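Local atomic coordinates of Ctr9 protein (Myceliophthora thermophila, PDB entry 6AF0), a protein that probably takes part in binding RNA polymerase II complexes and is built largely of helices, with tetratricopeptide repeats. Residues 262-267 and 307-312. Sequence-based numbering, arbitrary orientation.
Sequences SKHANI and KNLPLT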
loop_
_atom_site.group_PDB
_atom_site.type_symbol
_atom_site.label_atom_id
_atom_site.label_comp_id
_atom_site.label_asym_id
_atom_site.label_seq_id
_atom_site.Cartn_x
_atom_site.Cartn_y
_atom_site.Cartn_z
ATOM N N SER A 262 31.424 35.986 13.596
ATOM C CA SER A 262 30.133 35.778 14.231
ATOM C C SER A 262 29.775 34.299 14.130
ATOM O O SER A 262 29.409 33.790 13.065
ATOM C CB SER A 262 29.068 36.640 13.566
ATOM O OG SER A 262 27.805 36.449 14.179
ATOM N N LYS A 263 29.894 33.611 15.254
ATOM C CA LYS A 263 29.652 32.172 15.325
ATOM C C LYS A 263 28.229 31.695 14.963
ATOM O O LYS A 263 28.055 30.528 14.614
ATOM C CB LYS A 263 30.013 31.658 16.711
ATOM C CG LYS A 263 29.090 32.128 17.813
ATOM C CD LYS A 263 29.540 31.586 19.162
ATOM C CE LYS A 263 28.701 32.176 20.301
ATOM N NZ LYS A 263 29.318 31.990 21.644
ATOM N N HIS A 264 27.224 32.565 15.060
ATOM C CA HIS A 264 25.851 32.203 14.679
ATOM C C HIS A 264 25.556 32.481 13.190
ATOM O O HIS A 264 24.912 31.680 12.517
ATOM C CB HIS A 264 24.839 32.915 15.573
ATOM C CG HIS A 264 24.802 32.408 16.982
ATOM N ND1 HIS A 264 25.709 32.808 17.933
ATOM C CD2 HIS A 264 23.969 31.538 17.606
ATOM C CE1 HIS A 264 25.438 32.209 19.083
ATOM N NE2 HIS A 264 24.387 31.435 18.915
ATOM N N ALA A 265 26.024 33.607 12.667
ATOM C CA ALA A 265 25.824 33.915 11.243
ATOM C C ALA A 265 26.429 32.849 10.341
ATOM O O ALA A 265 25.871 32.509 9.299
ATOM C CB ALA A 265 26.403 35.280 10.887
ATOM N N ASN A 266 27.590 32.345 10.723
ATOM C CA ASN A 266 28.215 31.282 9.955
ATOM C C ASN A 266 27.303 30.032 9.842
ATOM O O ASN A 266 27.050 29.526 8.744
ATOM C CB ASN A 266 29.571 30.924 10.569
ATOM C CG ASN A 266 30.656 31.962 10.286
ATOM O OD1 ASN A 266 31.194 32.575 11.212
ATOM N ND2 ASN A 266 31.013 32.137 9.013
ATOM N N ILE A 267 26.802 29.556 10.974
ATOM C CA ILE A 267 25.937 28.387 10.978
ATOM C C ILE A 267 24.738 28.615 10.083
ATOM O O ILE A 267 24.423 27.784 9.212
ATOM C CB ILE A 267 25.434 28.039 12.393
ATOM C CG1 ILE A 267 26.588 27.665 13.292
ATOM C CG2 ILE A 267 24.541 26.814 12.357
ATOM C CD1 ILE A 267 27.422 26.523 12.736
ATOM N N LYS A 307 33.190 25.404 20.170
ATOM C CA LYS A 307 33.035 23.947 20.132
ATOM C C LYS A 307 31.798 23.457 20.886
ATOM O O LYS A 307 31.357 22.329 20.705
ATOM C CB LYS A 307 34.282 23.289 20.714
ATOM C CG LYS A 307 35.522 23.401 19.828
ATOM C CD LYS A 307 36.738 22.858 20.562
ATOM C CE LYS A 307 37.876 22.518 19.619
ATOM N NZ LYS A 307 38.980 21.852 20.366
ATOM N N ASN A 308 31.241 24.327 21.717
ATOM C CA ASN A 308 30.099 24.008 22.572
ATOM C C ASN A 308 28.770 24.549 22.084
ATOM O O ASN A 308 27.806 24.551 22.857
ATOM C CB ASN A 308 30.344 24.605 23.952
ATOM C CG ASN A 308 31.667 24.183 24.530
ATOM O OD1 ASN A 308 32.470 23.501 23.870
ATOM N ND2 ASN A 308 31.896 24.557 25.783
ATOM N N LEU A 309 28.743 25.034 20.837
ATOM C CA LEU A 309 27.577 25.729 20.274
ATOM C C LEU A 309 26.652 24.695 19.659
ATOM O O LEU A 309 26.983 24.089 18.644
ATOM C CB LEU A 309 28.002 26.763 19.231
ATOM C CG LEU A 309 26.908 27.683 18.689
ATOM C CD1 LEU A 309 26.201 28.421 19.805
ATOM C CD2 LEU A 309 27.504 28.673 17.695
ATOM N N PRO A 310 25.493 24.479 20.281
ATOM C CA PRO A 310 24.605 23.352 19.984
ATOM C C PRO A 310 24.238 23.159 18.516
ATOM O O PRO A 310 24.495 22.095 17.950
ATOM C CB PRO A 310 23.361 23.661 20.824
ATOM C CG PRO A 310 23.899 24.429 21.995
ATOM C CD PRO A 310 25.016 25.261 21.435
ATOM N N LEU A 311 23.650 24.167 17.898
ATOM C CA LEU A 311 23.249 24.065 16.490
ATOM C C LEU A 311 24.418 23.631 15.622
ATOM O O LEU A 311 24.295 22.759 14.792
ATOM C CB LEU A 311 22.714 25.404 15.983
ATOM C CG LEU A 311 21.918 25.423 14.684
ATOM C CD1 LEU A 311 20.635 24.612 14.839
ATOM C CD2 LEU A 311 21.600 26.869 14.293
ATOM N N THR A 312 25.559 24.257 15.813
ATOM C CA THR A 312 26.745 23.873 15.074
ATOM C C THR A 312 27.050 22.407 15.306
ATOM O O THR A 312 27.256 21.636 14.362
ATOM C CB THR A 312 27.933 24.728 15.519
ATOM O OG1 THR A 312 27.540 26.109 15.479
ATOM C CG2 THR A 312 29.174 24.467 14.635
#
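Leu309 reaches Lys263 and His264 because its CG is anti to the backbone N (chi1 -173°), which sends the isobutyl fork out from the residue just ahead of helix 310-322. Both methyls meet the imidazole, and CD2 also touches the lysine stem. CD2 lies 3.8 Å from CG of Lys263 and sits over the centre of one face of the His264 imidazole, 4.3 Å above the ring plane; CD1 meets the ring at NE2, 3.6 Å away. A branched leucine suits this place, since one side chain can touch both a lysine stem and an aromatic face. The lysine in turn offers methylenes to the leucine while its chain runs on, extended, to a weak, long ion pair between NZ and Asp306. The joint unites the first turns of helices 263-279 and 310-322, consistent with the alpha-solenoid of a tetratricopeptide-repeat protein, in which a helix meets the next but one across the antiparallel helix between them, here 285-305. Ser302 of that intervening helix hydrogen-bonds both the carbonyl O of Lys263 and OG1 of Thr312, tying the two helix starts to a common neighbour. A turn later in helix 263-279, Ile267 meets Leu311: the two side chains run alongside one another, pointing opposite ways, with CG2 of the isoleucine 3.5 Å from CD2 of the leucine. With an alanine at Ile267, Leu311 CD2 would probably lose this apolar partner. Beta-branched Ile267 fits here because CG2 leaves directly from CB to face Leu311. Leu311 also packs against Ile345 of helix 343-360 and an apolar side chain of another protein's chain.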